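Local structure of YueI protein (Bacillus subtilis, 2OHW) at residues A[118-121]-A[125-128]. The protein is of unknown function and belongs to the DUF1694 family, with helices packed around a four-stranded mixed sheet. Sequence-based numbering, arbitrary orientation.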
loop_
_atom_site.group_PDB
_atom_site.type_symbol
_atom_site.label_atom_id
_atom_site.label_comp_id
_atom_site.label_asym_id
_atom_site.label_seq_id
_atom_site.Cartn_x
_atom_site.Cartn_y
_atom_site.Cartn_z
ATOM N N LEU A 118 -2.158 -1.697 12.411
ATOM C CA LEU A 118 -0.790 -1.507 11.926
ATOM C C LEU A 118 -0.672 -1.993 10.497
ATOM O O LEU A 118 -0.773 -3.201 10.241
ATOM C CB LEU A 118 0.194 -2.292 12.803
ATOM C CG LEU A 118 1.672 -2.233 12.434
ATOM C CD1 LEU A 118 2.197 -0.808 12.518
ATOM C CD2 LEU A 118 2.454 -3.136 13.361
ATOM N N ILE A 119 -0.444 -1.062 9.570
ATOM C CA ILE A 119 -0.422 -1.385 8.141
ATOM C C ILE A 119 0.814 -0.862 7.418
ATOM O O ILE A 119 0.833 -0.783 6.178
ATOM C CB ILE A 119 -1.652 -0.828 7.413
ATOM C CG1 ILE A 119 -1.726 0.692 7.591
ATOM C CG2 ILE A 119 -2.939 -1.538 7.856
ATOM C CD1 ILE A 119 -2.553 1.346 6.511
ATOM N N TYR A 120 1.827 -0.453 8.166
ATOM C CA TYR A 120 3.041 0.070 7.535
ATOM C C TYR A 120 4.288 -0.573 8.111
ATOM O O TYR A 120 4.242 -1.168 9.208
ATOM C CB TYR A 120 3.125 1.602 7.636
ATOM C CG TYR A 120 3.667 2.173 8.930
ATOM C CD1 TYR A 120 4.802 2.974 8.915
ATOM C CD2 TYR A 120 3.040 1.952 10.152
ATOM C CE1 TYR A 120 5.315 3.518 10.085
ATOM C CE2 TYR A 120 3.568 2.476 11.340
ATOM C CZ TYR A 120 4.690 3.271 11.285
ATOM O OH TYR A 120 5.199 3.823 12.446
ATOM N N ILE A 121 5.396 -0.424 7.374
ATOM C CA ILE A 121 6.713 -0.897 7.769
ATOM C C ILE A 121 7.555 0.300 8.185
ATOM O O ILE A 121 7.959 1.115 7.355
ATOM C CB ILE A 121 7.417 -1.666 6.603
ATOM C CG1 ILE A 121 6.520 -2.788 6.076
ATOM C CG2 ILE A 121 8.807 -2.166 7.045
ATOM C CD1 ILE A 121 7.016 -3.460 4.807
ATOM N N ILE A 125 13.526 4.499 5.332
ATOM C CA ILE A 125 12.956 4.830 4.033
ATOM C C ILE A 125 11.520 5.357 4.162
ATOM O O ILE A 125 11.149 6.336 3.504
ATOM C CB ILE A 125 13.015 3.641 3.054
ATOM C CG1 ILE A 125 14.457 3.165 2.905
ATOM C CG2 ILE A 125 12.460 4.052 1.694
ATOM C CD1 ILE A 125 14.636 1.978 1.980
ATOM N N TYR A 126 10.716 4.745 5.030
ATOM C CA TYR A 126 9.367 5.259 5.268
ATOM C C TYR A 126 9.413 6.711 5.712
ATOM O O TYR A 126 8.717 7.566 5.154
ATOM C CB TYR A 126 8.625 4.447 6.332
ATOM C CG TYR A 126 7.177 4.865 6.451
ATOM C CD1 TYR A 126 6.216 4.304 5.627
ATOM C CD2 TYR A 126 6.774 5.854 7.362
ATOM C CE1 TYR A 126 4.879 4.680 5.696
ATOM C CE2 TYR A 126 5.443 6.242 7.443
ATOM C CZ TYR A 126 4.506 5.651 6.608
ATOM O OH TYR A 126 3.184 6.015 6.653
ATOM N N ASN A 127 10.244 6.971 6.717
ATOM C CA ASN A 127 10.308 8.293 7.329
ATOM C C ASN A 127 10.760 9.343 6.327
ATOM O O ASN A 127 10.304 10.476 6.372
ATOM C CB ASN A 127 11.252 8.271 8.530
ATOM C CG ASN A 127 10.730 7.414 9.663
ATOM O OD1 ASN A 127 9.517 7.203 9.800
ATOM N ND2 ASN A 127 11.640 6.917 10.494
ATOM N N ARG A 128 11.634 8.955 5.405
ATOM C CA ARG A 128 12.197 9.918 4.462
ATOM C C ARG A 128 11.323 10.097 3.225
ATOM O O ARG A 128 11.353 11.148 2.581
ATOM C CB ARG A 128 13.621 9.519 4.065
ATOM C CG ARG A 128 14.604 9.476 5.235
ATOM C CD ARG A 128 16.052 9.526 4.775
ATOM N NE ARG A 128 16.934 8.779 5.674
ATOM C CZ ARG A 128 17.602 7.681 5.329
ATOM N NH1 ARG A 128 17.512 7.202 4.093
ATOM N NH2 ARG A 128 18.372 7.064 6.218
#
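One face of the Y126 ring receives the edge of the Y120 ring, whose CD1 stands 3.4 Å above the ring plane and over its centre. N127 OD1 lies in plane at the edge of the Y126 ring, and Y126 CG at that of the Y120 ring. The pair is an edge-to-face aromatic contact, inclined rather than strictly T-shaped, with centroids 4.7 Å apart and planes at 55°. Y120 CD1 comes closest to Y126 CZ, at 3.5 Å, while Y120 CE1 lies 3.8 Å from Y126 CE2, so a single ortho-meta side of Y120 does the touching. Farther back, Y120 CB reaches Y126 CE1 at 4.0 Å, and the two side chains cross at about a right angle. In Y120, CG sits between the backbone N and the carbonyl carbon (chi1 83°), which swings the ring from the loop backbone across to Y126. Y126 instead has CG anti to its N (chi1 -173°), extending the ring from the helix toward 118-121. The contact spans the short bend from the loop after strand 104-110 into the C-terminal helix: I119 is backbone hydrogen-bonded to A40 of strand 37-42, and two residues after I121 the chain enters helix 124-129. D123 OD1 accepts a hydrogen bond from Y126 N. I121 O approaches Y126 CB at 3.5 Å without bonding to it; it accepts a hydrogen bond from Q45 NE2 of helix 43-46. Y126 is buried, and its OH is hydrogen-bonded to L11 O of helix 5-12, tying the C-terminal helix to the N-terminal one. A serine in place of Y126 would probably leave the Y120 edge without its aromatic partner and L11 O without this phenol hydroxyl.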